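PDB 2G80: enolase-phosphatase E1, which probably enolises 2,3-diketo-5-methylthiopentyl-1-phosphate and then removes its phosphate to give an acireductone in the methionine salvage pathway, using one magnesium ion. Local coordinates for residues F53-F56 and T57-P61; Q89-I92 and L93-A97; P103-K106 and Q107-Y111; D129-D132 and F133-K137. All blocks are in the same frame, centred on the assembly; numbering follows the deposited sequence.

Interaction 1 (F53-F56 and T57-P61); sequences FPYF and TNKVP
Thr57 N meets Phe53 O at 2.8 Å with an almost straight N-H (169°), and Asn58 N reaches Pro54 O at 2.9 Å, so the turns of helix 46-65 are firmly bonded here; beyond them the spacing slackens, and Val60 N bonds only weakly to Phe56 O. Tyr55 and Lys59, one turn apart, cross each other. Lys59 CG lies over one face of the Tyr55 ring; bends at chi2 and chi4 then fold the end of the chain back until NZ stands 3.4 Å from Tyr55 CE1. The ammonium is held by a water that accepts from Lys59 NZ (2.6 Å) and donates to Tyr55 O (2.8 Å), giving that carbonyl a second partner beside Lys59 N; Gln121 adds a weak bond to NZ. Phe56 has CG anti to its backbone N (chi1 172°), a setting that swings the ring along the helix and under Val60. Methyl CG2 of Val60 sits over the ring face, 3.9 Å from the Phe56 centroid and 23° off its normal, a CH-pi contact. Thr57 OG1 turns back to the preceding turn, near the carbonyls of Phe53 and Pro54, with weak bonding at most, while its CG2 faces Val96. Tyr55 also packs on Val112 and Ile122, and Phe56 on Leu108 and Trp113. Phe56 and Val60 thus face the neighbouring helices as in a helical bundle, consistent with the helical cap domain of a HAD-family phosphatase, and the more polar side carries Asn58 and the end of Lys59.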
# COMPACT_ATOMS: atom_id res chain seq x y z
N PHE A 53 -4.32 -11.19 -2.83
CA PHE A 53 -4.56 -11.77 -4.16
C PHE A 53 -5.40 -13.05 -4.11
O PHE A 53 -6.42 -13.12 -4.84
CB PHE A 53 -3.22 -11.89 -4.93
CG PHE A 53 -2.72 -10.59 -5.55
CD1 PHE A 53 -3.25 -9.32 -5.22
CD2 PHE A 53 -1.64 -10.64 -6.43
CE1 PHE A 53 -2.74 -8.14 -5.83
CE2 PHE A 53 -1.12 -9.48 -7.02
CZ PHE A 53 -1.68 -8.22 -6.71
N PRO A 54 -5.01 -14.05 -3.27
CA PRO A 54 -5.84 -15.28 -3.09
C PRO A 54 -7.25 -15.03 -2.60
O PRO A 54 -8.18 -15.66 -3.06
CB PRO A 54 -5.04 -16.10 -2.07
CG PRO A 54 -3.67 -15.64 -2.24
CD PRO A 54 -3.75 -14.18 -2.50
N TYR A 55 -7.40 -14.10 -1.66
CA TYR A 55 -8.72 -13.69 -1.18
C TYR A 55 -9.59 -13.22 -2.37
O TYR A 55 -10.75 -13.65 -2.53
CB TYR A 55 -8.63 -12.61 -0.05
CG TYR A 55 -9.97 -12.20 0.43
CD1 TYR A 55 -10.63 -12.92 1.44
CD2 TYR A 55 -10.69 -11.17 -0.23
CE1 TYR A 55 -11.97 -12.57 1.84
CE2 TYR A 55 -12.00 -10.83 0.16
CZ TYR A 55 -12.63 -11.52 1.19
OH TYR A 55 -13.94 -11.19 1.57
N PHE A 56 -9.03 -12.33 -3.17
CA PHE A 56 -9.71 -11.79 -4.35
C PHE A 56 -10.00 -12.85 -5.43
O PHE A 56 -11.15 -12.92 -5.92
CB PHE A 56 -8.90 -10.61 -4.94
CG PHE A 56 -9.41 -10.13 -6.25
CD1 PHE A 56 -10.54 -9.33 -6.30
CD2 PHE A 56 -8.77 -10.50 -7.45
CE1 PHE A 56 -11.02 -8.88 -7.51
CE2 PHE A 56 -9.26 -10.06 -8.67
CZ PHE A 56 -10.40 -9.24 -8.70
N THR A 57 -8.99 -13.66 -5.79
CA THR A 57 -9.17 -14.72 -6.81
C THR A 57 -10.17 -15.80 -6.37
O THR A 57 -10.88 -16.35 -7.23
CB THR A 57 -7.83 -15.33 -7.31
OG1 THR A 57 -7.13 -15.96 -6.23
CG2 THR A 57 -6.94 -14.27 -7.94
N ASN A 58 -10.23 -16.12 -5.07
CA ASN A 58 -11.26 -17.06 -4.56
C ASN A 58 -12.68 -16.47 -4.68
O ASN A 58 -13.63 -17.22 -4.86
CB ASN A 58 -11.01 -17.47 -3.10
CG ASN A 58 -9.66 -18.23 -2.89
OD1 ASN A 58 -9.03 -18.73 -3.84
ND2 ASN A 58 -9.21 -18.27 -1.62
N LYS A 59 -12.82 -15.16 -4.57
CA LYS A 59 -14.15 -14.47 -4.73
C LYS A 59 -14.62 -14.23 -6.19
O LYS A 59 -15.81 -14.12 -6.42
CB LYS A 59 -14.16 -13.13 -3.98
CG LYS A 59 -14.12 -13.18 -2.46
CD LYS A 59 -15.41 -13.76 -1.87
CE LYS A 59 -15.45 -13.69 -0.34
NZ LYS A 59 -14.37 -14.47 0.30
N VAL A 60 -13.69 -14.16 -7.15
CA VAL A 60 -14.00 -13.87 -8.58
C VAL A 60 -15.10 -14.70 -9.26
O VAL A 60 -16.03 -14.12 -9.86
CB VAL A 60 -12.67 -13.84 -9.46
CG1 VAL A 60 -12.91 -14.03 -11.00
CG2 VAL A 60 -11.89 -12.56 -9.19
N PRO A 61 -15.00 -16.05 -9.21
CA PRO A 61 -16.02 -16.88 -9.86
C PRO A 61 -17.49 -16.58 -9.50
O PRO A 61 -18.32 -16.38 -10.39
CB PRO A 61 -15.62 -18.30 -9.45
CG PRO A 61 -14.17 -18.21 -9.30
CD PRO A 61 -13.93 -16.90 -8.64
O HOH W 1 -12.08 -15.28 -0.66

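Interaction 2 (Q89-I92 and L93-A97)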
# COMPACT_ATOMS: atom_id res chain seq x y z
N GLN A 89 -14.21 -14.33 -16.53
CA GLN A 89 -13.64 -14.96 -15.35
C GLN A 89 -12.17 -15.27 -15.62
O GLN A 89 -11.30 -14.82 -14.86
CB GLN A 89 -14.41 -16.22 -14.95
CG GLN A 89 -13.90 -16.86 -13.66
CD GLN A 89 -14.72 -18.06 -13.22
OE1 GLN A 89 -15.93 -17.98 -13.07
NE2 GLN A 89 -14.03 -19.19 -12.96
N ALA A 90 -11.89 -15.98 -16.71
CA ALA A 90 -10.52 -16.33 -17.11
C ALA A 90 -9.59 -15.11 -17.29
O ALA A 90 -8.43 -15.13 -16.87
CB ALA A 90 -10.54 -17.19 -18.39
N HIS A 91 -10.11 -14.05 -17.91
CA HIS A 91 -9.35 -12.79 -18.13
C HIS A 91 -8.94 -12.11 -16.81
O HIS A 91 -7.80 -11.69 -16.67
CB HIS A 91 -10.17 -11.81 -18.99
CG HIS A 91 -9.51 -10.49 -19.26
ND1 HIS A 91 -8.53 -10.33 -20.21
CD2 HIS A 91 -9.72 -9.26 -18.73
CE1 HIS A 91 -8.15 -9.06 -20.25
NE2 HIS A 91 -8.87 -8.39 -19.37
N ILE A 92 -9.86 -12.01 -15.85
CA ILE A 92 -9.59 -11.38 -14.53
C ILE A 92 -8.50 -12.15 -13.81
O ILE A 92 -7.56 -11.55 -13.30
CB ILE A 92 -10.87 -11.28 -13.66
CG1 ILE A 92 -11.84 -10.25 -14.28
CG2 ILE A 92 -10.56 -10.89 -12.19
CD1 ILE A 92 -13.30 -10.34 -13.73
N LEU A 93 -8.62 -13.48 -13.79
CA LEU A 93 -7.62 -14.35 -13.14
C LEU A 93 -6.26 -14.29 -13.84
O LEU A 93 -5.26 -14.40 -13.18
CB LEU A 93 -8.10 -15.78 -13.09
CG LEU A 93 -9.37 -15.96 -12.26
CD1 LEU A 93 -9.98 -17.34 -12.52
CD2 LEU A 93 -9.10 -15.72 -10.80
N GLU A 94 -6.26 -14.09 -15.17
CA GLU A 94 -5.04 -13.91 -15.95
C GLU A 94 -4.35 -12.62 -15.58
O GLU A 94 -3.13 -12.61 -15.42
CB GLU A 94 -5.34 -13.91 -17.45
CG GLU A 94 -4.14 -13.68 -18.37
CD GLU A 94 -4.49 -13.69 -19.86
OE1 GLU A 94 -5.68 -13.84 -20.24
OE2 GLU A 94 -3.54 -13.53 -20.66
N LEU A 95 -5.11 -11.52 -15.46
CA LEU A 95 -4.53 -10.22 -15.08
C LEU A 95 -3.81 -10.27 -13.71
O LEU A 95 -2.76 -9.65 -13.55
CB LEU A 95 -5.58 -9.10 -15.06
CG LEU A 95 -6.32 -8.70 -16.37
CD1 LEU A 95 -7.45 -7.75 -16.01
CD2 LEU A 95 -5.43 -8.06 -17.39
N VAL A 96 -4.41 -10.98 -12.76
CA VAL A 96 -3.86 -11.16 -11.41
C VAL A 96 -2.57 -11.98 -11.51
O VAL A 96 -1.54 -11.55 -11.02
CB VAL A 96 -4.85 -11.87 -10.42
CG1 VAL A 96 -4.20 -12.12 -9.05
CG2 VAL A 96 -6.13 -11.05 -10.21
N ALA A 97 -2.65 -13.14 -12.18
CA ALA A 97 -1.51 -14.05 -12.38
C ALA A 97 -0.32 -13.39 -13.07
O ALA A 97 0.82 -13.68 -12.72
CB ALA A 97 -1.94 -15.29 -13.19
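Leu93 begins the second segment by bonding through its N to Gln89 O at 3.2 Å, and its side chain runs beside that of Gln89, pointing the same way, with CD1 4.1 Å from Gln89 CG. The amide end of Gln89 is engaged elsewhere, OE1 accepting from Gln65 NE2. Glu94 takes the next carbonyl, its N lying 2.9 Å from Ala90 O; its carboxylate forms a salt bridge with Lys98 through OE2. Leu95 N bonds in turn to His91 O, and its side chain carries the main contact. Its CG lies over one face of the His91 imidazole, 4.2 Å from the ring centroid and 22° off the normal, and its CD1 comes to 3.7 Å from His91 NE2. With CG of His91 anti to the backbone N (chi1 179°), the ring leans along the helix to receive the leucine. Val96 closes the series: its N bonds to Ile92 O at 3.2 Å, and CG2, 3.4 Å from the same Ile92 O, also touches Phe56 of helix 46-65. Across this turn, then, the side chains adhere by dispersion and a CH-pi contact, while the polar ends of Gln89 and Glu94 find their partners outside the segments.

Interaction 3 (P103-K106 and Q107-Y111); sequences PILK and QLQGY
Lys106 and Gln109 lie side by side, and the ammonium of the first donates to the amide oxygen of the second, NZ to OE1 3.2 Å. The donor approaches in the carbonyl plane, on a lone pair, at a C=O...N angle of 130°. A bend in the lysine at chi2 (-39°) brings the chain alongside the amide, so that Lys106 CD also passes 3.1 Å from Gln109 OE1. The other end of the amide, NE2, rests against Leu105, 3.9 Å from its CG. Four successive backbone amides are satisfied within the helix: Gln107 N by Pro103 O, Leu108 N by Ile104 O, Gln109 N by Leu105 O at 2.8 Å and nearly straight (171°), and Gly110 N by Lys106 O. Ile104 N is taken up by the carboxylate of Asp102. These first turns of helix 103-118 pack through Leu105 and Leu108 on helices 46-65 and 85-97, with the Lys106 side chain about 8 Å from that of Ser145, a predicted substrate-binding residue. The Lys106 bond favours the setting in which the oxygen of the buried Gln109 amide faces the ammonium and NE2 the leucine; the ammonium would probably polarise the amide carbonyl.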
# COMPACT_ATOMS: atom_id res chain seq x y z
N PRO A 103 -6.71 -0.45 -14.27
CA PRO A 103 -7.53 0.26 -13.27
C PRO A 103 -8.93 -0.35 -13.00
O PRO A 103 -9.48 -0.13 -11.93
CB PRO A 103 -7.69 1.68 -13.87
CG PRO A 103 -7.54 1.49 -15.29
CD PRO A 103 -6.48 0.41 -15.45
N ILE A 104 -9.48 -1.08 -13.95
CA ILE A 104 -10.78 -1.71 -13.77
C ILE A 104 -10.60 -2.89 -12.81
O ILE A 104 -11.49 -3.15 -12.00
CB ILE A 104 -11.46 -2.13 -15.12
CG1 ILE A 104 -11.52 -0.93 -16.10
CG2 ILE A 104 -12.87 -2.73 -14.85
CD1 ILE A 104 -12.22 0.35 -15.53
N LEU A 105 -9.46 -3.59 -12.91
CA LEU A 105 -9.08 -4.65 -11.97
C LEU A 105 -8.96 -4.09 -10.54
O LEU A 105 -9.52 -4.66 -9.61
CB LEU A 105 -7.76 -5.33 -12.35
CG LEU A 105 -7.27 -6.47 -11.43
CD1 LEU A 105 -8.28 -7.59 -11.42
CD2 LEU A 105 -5.89 -7.00 -11.84
N LYS A 106 -8.22 -2.98 -10.39
CA LYS A 106 -8.02 -2.32 -9.10
C LYS A 106 -9.30 -1.89 -8.43
O LYS A 106 -9.41 -2.00 -7.19
CB LYS A 106 -7.04 -1.14 -9.19
CG LYS A 106 -5.64 -1.45 -9.78
CD LYS A 106 -5.11 -2.80 -9.32
CE LYS A 106 -3.68 -3.12 -9.73
NZ LYS A 106 -3.35 -4.47 -9.11
N GLN A 107 -10.26 -1.42 -9.22
CA GLN A 107 -11.58 -1.10 -8.69
C GLN A 107 -12.30 -2.36 -8.24
O GLN A 107 -12.91 -2.37 -7.18
CB GLN A 107 -12.44 -0.40 -9.72
CG GLN A 107 -11.97 1.00 -10.03
CD GLN A 107 -12.71 1.57 -11.18
OE1 GLN A 107 -13.94 1.46 -11.25
NE2 GLN A 107 -11.99 2.15 -12.13
N LEU A 108 -12.25 -3.41 -9.06
CA LEU A 108 -12.91 -4.66 -8.67
C LEU A 108 -12.29 -5.22 -7.38
O LEU A 108 -13.04 -5.67 -6.50
CB LEU A 108 -12.85 -5.68 -9.79
CG LEU A 108 -13.65 -6.96 -9.59
CD1 LEU A 108 -15.15 -6.65 -9.44
CD2 LEU A 108 -13.36 -7.90 -10.74
N GLN A 109 -10.95 -5.17 -7.31
CA GLN A 109 -10.18 -5.51 -6.10
C GLN A 109 -10.57 -4.68 -4.88
O GLN A 109 -10.72 -5.23 -3.81
CB GLN A 109 -8.69 -5.35 -6.36
CG GLN A 109 -8.17 -6.47 -7.22
CD GLN A 109 -6.72 -6.36 -7.60
OE1 GLN A 109 -6.15 -5.27 -7.67
NE2 GLN A 109 -6.13 -7.51 -7.90
N GLY A 110 -10.73 -3.37 -5.08
CA GLY A 110 -11.16 -2.45 -4.05
C GLY A 110 -12.50 -2.85 -3.48
O GLY A 110 -12.65 -2.91 -2.26
N TYR A 111 -13.46 -3.13 -4.36
CA TYR A 111 -14.80 -3.54 -3.98
C TYR A 111 -14.78 -4.84 -3.14
O TYR A 111 -15.42 -4.91 -2.09
CB TYR A 111 -15.65 -3.73 -5.25
CG TYR A 111 -17.04 -4.21 -5.00
CD1 TYR A 111 -18.09 -3.29 -4.79
CD2 TYR A 111 -17.33 -5.57 -4.97
CE1 TYR A 111 -19.38 -3.73 -4.53
CE2 TYR A 111 -18.64 -6.03 -4.71
CZ TYR A 111 -19.65 -5.09 -4.50
OH TYR A 111 -20.94 -5.53 -4.27

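Interaction 4 (D129-D132 and F133-K137); sequences DAID and FIKRK
The guanidinium of Arg136 meets Asp132 CB at its edge, in plane and 3.8 Å from NH1; a water lies at the edge too. That water accepts from Arg136 NH1 at 3.1 Å and donates to Asp129 O at 2.7 Å, linking two turns of helix. The Phe133 ring has Lys137 CG over the centre of one face, 3.8 Å above the plane; Tyr34 meets the ring edge-to-face, and Phe250 meets it with planes at about 60°. Arg136 CG stands between its backbone N and carbonyl carbon (chi1 77°), and the extended chain beyond doubles back along the helix to place NH1 near Asp132. The carboxylate of Asp132 remains 5.3 Å away, from OD2 to Arg136 NH1, too far for a salt bridge, so any attraction between the charges acts only at longer range. Phe133, Ile134 and Lys135 bond through their amides to the carbonyls four residues before them; the helix ends where Phe133 O accepts from both Arg136 N and Lys137 N. Helix 128-136 packs through Phe133 and Ile134 on Leu36 of strand 33-36, while the C-terminal residues run along its flank, where Asp129 binds Phe250 N and Arg232, Arg136 NH2 binds Leu253 O, and Lys137 pairs with Asp29 and the Leu253 carboxylate.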
# COMPACT_ATOMS: atom_id res chain seq x y z
N ASP A 129 5.70 -1.85 15.94
CA ASP A 129 6.51 -0.64 16.03
C ASP A 129 6.14 0.44 14.97
O ASP A 129 6.37 1.62 15.18
CB ASP A 129 8.00 -0.99 15.91
CG ASP A 129 8.37 -1.51 14.54
OD1 ASP A 129 7.95 -2.63 14.23
OD2 ASP A 129 9.07 -0.78 13.78
N ALA A 130 5.60 0.02 13.82
CA ALA A 130 5.15 0.98 12.78
C ALA A 130 3.84 1.63 13.22
O ALA A 130 3.60 2.78 12.90
CB ALA A 130 5.02 0.30 11.41
N ILE A 131 2.98 0.86 13.91
CA ILE A 131 1.74 1.38 14.50
C ILE A 131 2.05 2.47 15.52
O ILE A 131 1.43 3.53 15.48
CB ILE A 131 0.85 0.24 15.18
CG1 ILE A 131 0.27 -0.70 14.12
CG2 ILE A 131 -0.30 0.83 15.97
CD1 ILE A 131 -0.38 -1.97 14.70
N ASP A 132 2.98 2.19 16.43
CA ASP A 132 3.39 3.14 17.48
C ASP A 132 4.02 4.41 16.89
O ASP A 132 3.78 5.49 17.40
CB ASP A 132 4.42 2.50 18.42
CG ASP A 132 3.87 1.36 19.25
OD1 ASP A 132 2.63 1.17 19.37
OD2 ASP A 132 4.73 0.64 19.81
N PHE A 133 4.85 4.22 15.86
CA PHE A 133 5.51 5.30 15.13
C PHE A 133 4.49 6.27 14.51
O PHE A 133 4.59 7.47 14.70
CB PHE A 133 6.41 4.69 14.05
CG PHE A 133 7.12 5.70 13.18
CD1 PHE A 133 6.52 6.16 12.00
CD2 PHE A 133 8.40 6.15 13.52
CE1 PHE A 133 7.18 7.06 11.18
CE2 PHE A 133 9.06 7.06 12.71
CZ PHE A 133 8.47 7.50 11.53
N ILE A 134 3.54 5.71 13.77
CA ILE A 134 2.44 6.46 13.13
C ILE A 134 1.58 7.20 14.15
O ILE A 134 1.18 8.32 13.90
CB ILE A 134 1.58 5.51 12.24
CG1 ILE A 134 2.38 5.10 10.99
CG2 ILE A 134 0.27 6.16 11.77
CD1 ILE A 134 1.75 3.92 10.19
N LYS A 135 1.28 6.56 15.29
CA LYS A 135 0.51 7.20 16.36
C LYS A 135 1.25 8.32 17.09
O LYS A 135 0.57 9.16 17.66
CB LYS A 135 0.02 6.18 17.40
CG LYS A 135 -1.09 5.26 16.92
CD LYS A 135 -1.65 4.45 18.11
CE LYS A 135 -2.88 3.68 17.68
NZ LYS A 135 -3.58 3.01 18.82
N ARG A 136 2.59 8.30 17.12
CA ARG A 136 3.35 9.31 17.87
C ARG A 136 3.94 10.48 17.09
O ARG A 136 4.09 11.56 17.66
CB ARG A 136 4.45 8.68 18.73
CG ARG A 136 5.70 8.22 18.06
CD ARG A 136 6.72 7.86 19.10
NE ARG A 136 7.89 7.31 18.44
CZ ARG A 136 8.04 6.04 18.06
NH1 ARG A 136 7.09 5.14 18.31
NH2 ARG A 136 9.14 5.68 17.43
N LYS A 137 4.27 10.27 15.81
CA LYS A 137 4.87 11.31 15.00
C LYS A 137 3.79 12.31 14.56
O LYS A 137 2.69 11.92 14.23
CB LYS A 137 5.63 10.73 13.81
CG LYS A 137 6.84 9.87 14.19
CD LYS A 137 7.86 10.63 15.03
CE LYS A 137 9.08 9.82 15.27
NZ LYS A 137 10.01 10.65 16.07
O HOH W 2 8.02 2.42 17.15

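In the fold
Interactions 1, 2 and 3 belong to one helical unit: helices 46-65, 85-97 and 103-118 bury Phe56, Val60, Ile92, Leu95, Leu105, Leu108 and Gln109 between them, Phe56 CE2 lying 3.6 Å from Val96 CG2. Interaction 4 stands on the opposite side of the chain's centre, its centre about 29 to 37 Å from theirs, with Phe133 and Ile134 buried against the parallel sheet. All four are partly buried; Asn58, Gln107 and Asp132 are exposed. CH-pi contacts mark 1 and 2, a lysine-amide bond 3. In both 1 and 4 a water joins a side-chain nitrogen to a backbone carbonyl, but 4 is set apart by its outside partners at the chain's C-terminal end.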